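Local coordinates for protein esterase Rv0045c (Mycobacterium tuberculosis, PDB 6WYN) that hydrolyses carboxylic esters with short, straight alkyl chains, butanoate-length ones best, and is inhibited by transition metal cations, at residues P223-K228 against Q313-R318; G261-V266 against T289-R294. One frame throughout, in Å; residues are numbered along the deposited sequence.

Interaction 1: P223-K228 against Q313-R318; sequences PHRDVK and QSDQPR
Arg225 reaches across to Asp315 in a pairing that illustrates how charges can attract without a directed hydrogen bond. NH1 of Arg225 lies 3.5 Å from OD1 of Asp315, a salt bridge of charge alone, because OD1 is set off the plane of the guanidinium. The two side chains cross at about a right angle. The bend at chi2 of Arg225 (-99°) sets its CD 3.3 Å from OD1 of Asp315, and the further bend at chi3 turns the guanidinium so that Ser314 O lies over one face, 3.9 Å from NE of Arg225.

Water supplies the directed bonds. One molecule donates to Asp315 OD1 and accepts weakly from Arg225 NH1; another donates to Ser314 O at 2.9 Å and accepts a weak bond from Arg225 NH2. A third, in the plane of the His224 ring at its edge, bonds to NE2 of His224 and donates to Asp315 OD2, which also accepts from the backbone N of Gly309.

This surface contact ties the loop leading into helix 227-237 to the short helix just after the probable catalytic His310, near but not touching the inferred Ser155-His310-Asp179 triad of an alpha/beta hydrolase.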
ATOM      1  N   PRO A 223       9.191 -16.679   6.875  1.00 21.48           N
ATOM      2  CA  PRO A 223       8.790 -18.038   7.267  1.00 19.30           C
ATOM      3  C   PRO A 223       8.041 -18.176   8.604  1.00 16.51           C
ATOM      4  O   PRO A 223       7.317 -19.148   8.775  1.00 17.46           O
ATOM      5  CB  PRO A 223      10.133 -18.805   7.196  1.00 19.87           C
ATOM      6  CG  PRO A 223      11.163 -17.737   7.535  1.00 21.46           C
ATOM      7  CD  PRO A 223      10.664 -16.520   6.772  1.00 20.34           C
ATOM      8  N   HIS A 224       8.164 -17.194   9.474  1.00 15.82           N
ATOM      9  CA  HIS A 224       7.521 -17.096  10.796  1.00 15.51           C
ATOM     10  C   HIS A 224       6.040 -16.721  10.694  1.00 15.61           C
ATOM     11  O   HIS A 224       5.352 -16.847  11.715  1.00 13.31           O
ATOM     12  CB  HIS A 224       8.277 -16.094  11.657  1.00 16.45           C
ATOM     13  CG  HIS A 224       8.247 -14.705  11.096  1.00 16.91           C
ATOM     14  ND1 HIS A 224       8.972 -14.358   9.978  1.00 18.58           N
ATOM     15  CD2 HIS A 224       7.494 -13.623  11.432  1.00 18.41           C
ATOM     16  CE1 HIS A 224       8.755 -13.072   9.693  1.00 18.79           C
ATOM     17  NE2 HIS A 224       7.806 -12.606  10.555  1.00 18.79           N
ATOM     18  N   ARG A 225       5.576 -16.243   9.538  1.00 16.74           N
ATOM     19  CA  ARG A 225       4.191 -15.745   9.340  1.00 18.16           C
ATOM     20  C   ARG A 225       3.271 -16.926   8.981  1.00 16.38           C
ATOM     21  O   ARG A 225       3.650 -17.805   8.205  1.00 15.90           O
ATOM     22  CB  ARG A 225       4.154 -14.677   8.235  1.00 22.28           C
ATOM     23  CG  ARG A 225       4.610 -13.278   8.671  1.00 25.24           C
ATOM     24  CD  ARG A 225       3.522 -12.255   9.014  1.00 32.74           C
ATOM     25  NE  ARG A 225       2.314 -12.235   8.165  1.00 34.09           N
ATOM     26  CZ  ARG A 225       2.282 -11.901   6.874  1.00 37.53           C
ATOM     27  NH1 ARG A 225       3.384 -11.501   6.259  1.00 42.31           N
ATOM     28  NH2 ARG A 225       1.142 -11.975   6.181  1.00 35.01           N
ATOM     29  N   ASP A 226       2.084 -16.900   9.526  1.00 15.74           N
ATOM     30  CA  ASP A 226       1.013 -17.898   9.289  1.00 16.36           C
ATOM     31  C   ASP A 226       0.838 -18.099   7.787  1.00 16.09           C
ATOM     32  O   ASP A 226       0.619 -17.111   7.054  1.00 17.62           O
ATOM     33  CB  ASP A 226      -0.257 -17.461  10.011  1.00 17.59           C
ATOM     34  CG  ASP A 226      -1.366 -18.448   9.700  1.00 21.06           C
ATOM     35  OD1 ASP A 226      -2.019 -18.287   8.612  1.00 27.76           O
ATOM     36  OD2 ASP A 226      -1.535 -19.391  10.485  1.00 17.14           O
ATOM     37  N   VAL A 227       0.966 -19.331   7.321  1.00 14.69           N
ATOM     38  CA  VAL A 227       0.977 -19.640   5.879  1.00 15.03           C
ATOM     39  C   VAL A 227      -0.435 -19.462   5.294  1.00 14.89           C
ATOM     40  O   VAL A 227      -0.520 -19.293   4.110  1.00 16.62           O
ATOM     41  CB  VAL A 227       1.562 -21.031   5.631  1.00 15.10           C
ATOM     42  CG1 VAL A 227       0.686 -22.120   6.237  1.00 15.56           C
ATOM     43  CG2 VAL A 227       1.775 -21.293   4.173  1.00 16.05           C
ATOM     44  N   LYS A 228      -1.509 -19.441   6.062  1.00 17.34           N
ATOM     45  CA  LYS A 228      -2.836 -19.187   5.437  1.00 20.00           C
ATOM     46  C   LYS A 228      -2.893 -17.685   5.096  1.00 18.27           C
ATOM     47  O   LYS A 228      -3.328 -17.371   3.982  1.00 15.68           O
ATOM     48  CB  LYS A 228      -3.958 -19.686   6.341  1.00 26.33           C
ATOM     49  CG  LYS A 228      -5.369 -19.587   5.765  1.00 35.77           C
ATOM     50  CD  LYS A 228      -6.496 -20.125   6.681  1.00 39.91           C
ATOM     51  CE  LYS A 228      -7.034 -19.078   7.629  1.00 44.17           C
ATOM     52  NZ  LYS A 228      -8.411 -19.402   8.072  1.00 51.40           N
ATOM     53  N   GLN A 313       0.262  -3.509   8.082  1.00 10.18           N
ATOM     54  CA  GLN A 313      -1.096  -3.981   7.748  1.00 11.11           C
ATOM     55  C   GLN A 313      -1.132  -5.494   7.572  1.00 10.95           C
ATOM     56  O   GLN A 313      -2.260  -6.070   7.705  1.00 11.22           O
ATOM     57  CB  GLN A 313      -1.649  -3.257   6.520  1.00 11.57           C
ATOM     58  CG  GLN A 313      -0.993  -3.672   5.211  1.00 12.26           C
ATOM     59  CD  GLN A 313       0.205  -2.822   4.858  1.00 13.28           C
ATOM     60  OE1 GLN A 313       0.779  -2.132   5.715  1.00 13.31           O
ATOM     61  NE2 GLN A 313       0.618  -2.887   3.584  1.00 14.03           N
ATOM     62  N   SER A 314      -0.023  -6.138   7.239  1.00 12.54           N
ATOM     63  CA  SER A 314       0.059  -7.610   7.118  1.00 13.52           C
ATOM     64  C   SER A 314       0.426  -8.242   8.467  1.00 15.64           C
ATOM     65  O   SER A 314      -0.126  -9.298   8.799  1.00 16.97           O
ATOM     66  CB  SER A 314       1.048  -8.032   6.062  1.00 16.76           C
ATOM     67  OG  SER A 314       0.932  -7.183   4.917  1.00 19.49           O
ATOM     68  N   ASP A 315       1.358  -7.666   9.222  1.00 15.46           N
ATOM     69  CA  ASP A 315       1.904  -8.348  10.424  1.00 14.68           C
ATOM     70  C   ASP A 315       1.040  -8.040  11.649  1.00 13.30           C
ATOM     71  O   ASP A 315       0.857  -8.904  12.430  1.00 14.39           O
ATOM     72  CB  ASP A 315       3.339  -7.944  10.689  1.00 14.93           C
ATOM     73  CG  ASP A 315       4.293  -8.314   9.572  1.00 17.41           C
ATOM     74  OD1 ASP A 315       3.885  -9.019   8.617  1.00 19.52           O
ATOM     75  OD2 ASP A 315       5.442  -7.829   9.624  1.00 17.02           O
ATOM     76  N   GLN A 316       0.560  -6.828  11.847  1.00 13.28           N
ATOM     77  CA  GLN A 316      -0.231  -6.475  13.053  1.00 13.17           C
ATOM     78  C   GLN A 316      -1.435  -5.644  12.642  1.00 11.86           C
ATOM     79  O   GLN A 316      -1.599  -4.526  13.073  1.00 11.62           O
ATOM     80  CB  GLN A 316       0.663  -5.750  14.080  1.00 14.67           C
ATOM     81  CG  GLN A 316       1.799  -6.614  14.665  1.00 15.36           C
ATOM     82  CD  GLN A 316       1.346  -7.830  15.453  1.00 15.91           C
ATOM     83  OE1 GLN A 316       0.240  -7.855  15.936  1.00 16.16           O
ATOM     84  NE2 GLN A 316       2.175  -8.869  15.535  1.00 17.10           N
ATOM     85  N   PRO A 317      -2.361  -6.160  11.818  1.00 12.45           N
ATOM     86  CA  PRO A 317      -3.484  -5.328  11.358  1.00 13.00           C
ATOM     87  C   PRO A 317      -4.393  -4.800  12.487  1.00 13.03           C
ATOM     88  O   PRO A 317      -4.857  -3.658  12.434  1.00 11.41           O
ATOM     89  CB  PRO A 317      -4.246  -6.273  10.419  1.00 12.50           C
ATOM     90  CG  PRO A 317      -3.769  -7.675  10.747  1.00 13.67           C
ATOM     91  CD  PRO A 317      -2.342  -7.517  11.239  1.00 13.70           C
ATOM     92  N   ARG A 318      -4.541  -5.586  13.564  1.00 14.70           N
ATOM     93  CA  ARG A 318      -5.437  -5.191  14.684  1.00 15.05           C
ATOM     94  C   ARG A 318      -4.854  -3.947  15.318  1.00 14.28           C
ATOM     95  O   ARG A 318      -5.617  -2.998  15.595  1.00 15.09           O
ATOM     96  CB  ARG A 318      -5.662  -6.331  15.687  1.00 17.82           C
ATOM     97  CG  ARG A 318      -6.448  -7.527  15.153  1.00 18.63           C
ATOM     98  CD  ARG A 318      -6.658  -8.674  16.156  1.00 20.76           C
ATOM     99  NE  ARG A 318      -7.133  -9.920  15.541  1.00 23.51           N
ATOM    100  CZ  ARG A 318      -7.314 -11.100  16.164  1.00 28.21           C
ATOM    101  NH1 ARG A 318      -7.028 -11.248  17.448  1.00 32.61           N
ATOM    102  NH2 ARG A 318      -7.764 -12.152  15.503  1.00 28.27           N
TER
HETATM  103  O   HOH W   1       7.166  -9.806   9.897  1.00 39.32           O
HETATM  104  O   HOH W   2      -1.790 -10.760   6.951  1.00 24.39           O
HETATM  105  O   HOH W   3       5.405  -9.663   6.570  1.00 35.29           O

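Interaction 2: G261-V266 against T289-R294; sequences GLWDDV and TAELHR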
ATOM      1  N   GLY A 261      12.490  17.125  -4.054  1.00 31.39           N
ATOM      2  CA  GLY A 261      11.149  17.646  -4.368  1.00 27.19           C
ATOM      3  C   GLY A 261      10.124  17.126  -3.372  1.00 24.34           C
ATOM      4  O   GLY A 261       9.186  17.829  -3.010  1.00 22.31           O
ATOM      5  N   LEU A 262      10.273  15.890  -2.945  1.00 23.34           N
ATOM      6  CA  LEU A 262       9.303  15.280  -2.010  1.00 23.35           C
ATOM      7  C   LEU A 262       9.429  15.927  -0.610  1.00 19.08           C
ATOM      8  O   LEU A 262       8.375  16.223  -0.013  1.00 16.36           O
ATOM      9  CB  LEU A 262       9.583  13.778  -2.003  1.00 26.48           C
ATOM     10  CG  LEU A 262       8.451  12.908  -1.486  1.00 30.92           C
ATOM     11  CD1 LEU A 262       7.147  13.180  -2.223  1.00 32.23           C
ATOM     12  CD2 LEU A 262       8.867  11.451  -1.605  1.00 33.77           C
ATOM     13  N   TRP A 263      10.647  16.191  -0.117  1.00 17.43           N
ATOM     14  CA  TRP A 263      10.845  17.028   1.104  1.00 17.02           C
ATOM     15  C   TRP A 263      10.309  18.450   0.936  1.00 17.39           C
ATOM     16  O   TRP A 263       9.778  18.969   1.918  1.00 18.96           O
ATOM     17  CB  TRP A 263      12.296  17.034   1.557  1.00 17.53           C
ATOM     18  CG  TRP A 263      12.702  15.783   2.269  1.00 16.47           C
ATOM     19  CD1 TRP A 263      13.642  14.883   1.870  1.00 16.01           C
ATOM     20  CD2 TRP A 263      12.131  15.269   3.485  1.00 16.00           C
ATOM     21  NE1 TRP A 263      13.760  13.887   2.793  1.00 17.01           N
ATOM     22  CE2 TRP A 263      12.839  14.091   3.796  1.00 15.62           C
ATOM     23  CE3 TRP A 263      11.136  15.721   4.368  1.00 16.37           C
ATOM     24  CZ2 TRP A 263      12.534  13.319   4.912  1.00 15.70           C
ATOM     25  CZ3 TRP A 263      10.851  14.975   5.495  1.00 16.29           C
ATOM     26  CH2 TRP A 263      11.559  13.798   5.770  1.00 16.38           C
ATOM     27  N   ASP A 264      10.364  19.064  -0.255  1.00 20.13           N
ATOM     28  CA  ASP A 264       9.729  20.391  -0.462  1.00 21.03           C
ATOM     29  C   ASP A 264       8.233  20.264  -0.278  1.00 20.57           C
ATOM     30  O   ASP A 264       7.636  21.202   0.298  1.00 20.48           O
ATOM     31  CB  ASP A 264      10.024  20.988  -1.831  1.00 25.68           C
ATOM     32  CG  ASP A 264      11.474  21.392  -1.934  1.00 26.96           C
ATOM     33  OD1 ASP A 264      12.050  21.745  -0.884  1.00 27.91           O
ATOM     34  OD2 ASP A 264      12.022  21.245  -3.019  1.00 32.83           O
ATOM     35  N   ASP A 265       7.647  19.169  -0.771  1.00 20.32           N
ATOM     36  CA  ASP A 265       6.195  18.892  -0.580  1.00 21.02           C
ATOM     37  C   ASP A 265       5.865  18.759   0.911  1.00 19.11           C
ATOM     38  O   ASP A 265       4.893  19.363   1.303  1.00 17.22           O
ATOM     39  CB  ASP A 265       5.734  17.650  -1.336  1.00 21.99           C
ATOM     40  CG  ASP A 265       5.728  17.835  -2.838  1.00 25.54           C
ATOM     41  OD1 ASP A 265       5.770  19.023  -3.296  1.00 25.80           O
ATOM     42  OD2 ASP A 265       5.711  16.803  -3.538  1.00 24.74           O
ATOM     43  N   VAL A 266       6.641  18.004   1.692  1.00 18.93           N
ATOM     44  CA  VAL A 266       6.466  17.925   3.186  1.00 20.16           C
ATOM     45  C   VAL A 266       6.545  19.330   3.809  1.00 21.62           C
ATOM     46  O   VAL A 266       5.684  19.647   4.658  1.00 19.30           O
ATOM     47  CB  VAL A 266       7.500  16.989   3.837  1.00 20.33           C
ATOM     48  CG1 VAL A 266       7.390  17.051   5.358  1.00 21.83           C
ATOM     49  CG2 VAL A 266       7.354  15.561   3.329  1.00 19.45           C
ATOM     50  N   THR A 289      12.721   9.690  11.649  1.00 15.44           N
ATOM     51  CA  THR A 289      11.505  10.165  12.337  1.00 15.34           C
ATOM     52  C   THR A 289      11.712  11.594  12.777  1.00 14.62           C
ATOM     53  O   THR A 289      10.803  12.424  12.598  1.00 13.64           O
ATOM     54  CB  THR A 289      11.135   9.277  13.530  1.00 15.10           C
ATOM     55  OG1 THR A 289      11.110   7.915  13.124  1.00 14.67           O
ATOM     56  CG2 THR A 289       9.810   9.706  14.092  1.00 15.48           C
ATOM     57  N   ALA A 290      12.884  11.908  13.341  1.00 14.13           N
ATOM     58  CA  ALA A 290      13.177  13.298  13.745  1.00 12.91           C
ATOM     59  C   ALA A 290      13.171  14.221  12.523  1.00 12.43           C
ATOM     60  O   ALA A 290      12.717  15.377  12.642  1.00 12.86           O
ATOM     61  CB  ALA A 290      14.513  13.346  14.477  1.00 12.85           C
ATOM     62  N   GLU A 291      13.734  13.790  11.410  1.00 13.24           N
ATOM     63  CA  GLU A 291      13.772  14.628  10.162  1.00 14.37           C
ATOM     64  C   GLU A 291      12.335  14.923   9.731  1.00 13.87           C
ATOM     65  O   GLU A 291      11.969  16.078   9.433  1.00 14.85           O
ATOM     66  CB  GLU A 291      14.607  13.904   9.094  1.00 16.47           C
ATOM     67  CG  GLU A 291      14.619  14.596   7.728  1.00 16.74           C
ATOM     68  CD  GLU A 291      15.361  13.845   6.653  1.00 17.58           C
ATOM     69  OE1 GLU A 291      15.977  14.535   5.782  1.00 19.47           O
ATOM     70  OE2 GLU A 291      15.406  12.581   6.717  1.00 16.68           O
ATOM     71  N   LEU A 292      11.477  13.924   9.806  1.00 13.69           N
ATOM     72  CA  LEU A 292      10.060  14.114   9.422  1.00 14.02           C
ATOM     73  C   LEU A 292       9.401  15.108  10.377  1.00 15.00           C
ATOM     74  O   LEU A 292       8.666  16.022   9.906  1.00 15.68           O
ATOM     75  CB  LEU A 292       9.355  12.765   9.440  1.00 14.67           C
ATOM     76  CG  LEU A 292       7.873  12.799   9.112  1.00 15.86           C
ATOM     77  CD1 LEU A 292       7.637  13.415   7.752  1.00 18.04           C
ATOM     78  CD2 LEU A 292       7.309  11.402   9.168  1.00 16.60           C
ATOM     79  N   HIS A 293       9.692  15.017  11.674  1.00 15.87           N
ATOM     80  CA  HIS A 293       9.118  15.952  12.667  1.00 16.01           C
ATOM     81  C   HIS A 293       9.553  17.379  12.320  1.00 17.18           C
ATOM     82  O   HIS A 293       8.717  18.276  12.365  1.00 16.45           O
ATOM     83  CB  HIS A 293       9.502  15.593  14.128  1.00 18.26           C
ATOM     84  CG  HIS A 293       9.129  16.721  15.027  1.00 18.90           C
ATOM     85  ND1 HIS A 293      10.044  17.703  15.394  1.00 20.71           N
ATOM     86  CD2 HIS A 293       7.925  17.128  15.482  1.00 19.22           C
ATOM     87  CE1 HIS A 293       9.416  18.648  16.069  1.00 19.02           C
ATOM     88  NE2 HIS A 293       8.107  18.312  16.142  1.00 22.16           N
ATOM     89  N   ARG A 294      10.830  17.577  12.024  1.00 19.01           N
ATOM     90  CA  ARG A 294      11.392  18.941  11.817  1.00 22.44           C
ATOM     91  C   ARG A 294      10.804  19.570  10.546  1.00 21.95           C
ATOM     92  O   ARG A 294      10.473  20.764  10.588  1.00 21.86           O
ATOM     93  CB  ARG A 294      12.921  18.869  11.774  1.00 26.08           C
ATOM     94  CG  ARG A 294      13.552  18.662  13.150  1.00 32.06           C
ATOM     95  CD  ARG A 294      15.050  18.987  13.205  1.00 33.45           C
ATOM     96  NE  ARG A 294      15.707  18.208  12.167  1.00 33.96           N
ATOM     97  CZ  ARG A 294      16.174  16.972  12.324  1.00 30.90           C
ATOM     98  NH1 ARG A 294      16.114  16.404  13.525  1.00 32.43           N
ATOM     99  NH2 ARG A 294      16.703  16.326  11.289  1.00 21.77           N
TER
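Trp263 and Glu291 meet where two helices of the alpha/beta hydrolase fold pack at an inclined angle, a pairing in which a flat ring links well-separated backbones. The short segments of helix 260-268 and helix 286-295 approach to 11.1 Å between axes, with their N-to-C directions 53° apart, so the distance is bridged largely by side chains.

In the first shell the indole makes most of that bridge. Its six-membered ring rests against the glutamate, CZ2 of Trp263 lying 3.4 Å from CD of Glu291, and the carboxylate is tilted by 30° from the ring plane, with OE1 above one face and displaced toward the rim. Glu291 gets there by an extended chain: CG is anti to the backbone N (chi1 175°), and the chain stays extended to CD, which carries CG and the carboxylate across the six-membered ring at a slant. The ring's edge is directed at the other helix, where CH2 of Trp263 comes within 4.0 Å of CA of Leu292. Also at this end of the ring, CD1 of Leu292 touches CZ3 of Trp263 at 4.2 Å, giving the contact a small apolar side next to its polar one.

Further out, Ser183 at the start of helix 182-200 joins both principal residues: its OG is hydrogen-bonded to OE2 of Glu291 and weakly to NE1 of Trp263. Pro182 also touches the indole. Val266 packs on Ile162 of helix 156-167, and Leu292 on Phe299 of strand 299-305, so the pair of helices is held against both a neighbouring helix and the edge strand of the sheet. Between the two helices themselves, the valine adds one more apolar touch, CG1 of Val266 lying 4.4 Å from CD1 of Leu292.

How the interactions relate
The two contacts lie about 30 Å apart between centres and about 15 Å at their nearest atoms, and they do not touch. Both segments of interaction 2 fall in sequence between those of interaction 1: 223-228 comes first, then 261-266 and 289-294, and finally 313-318. Strand 273-278 lies between the two helices of interaction 2 in sequence, and the edge strand 299-305 follows the second of them. One contact is thus buried among helices next to the sheet, while the other lies at the surface near the probable catalytic histidine. Strand 299-305 precedes the segment holding that inferred His310, so it links the two contacts in sequence only.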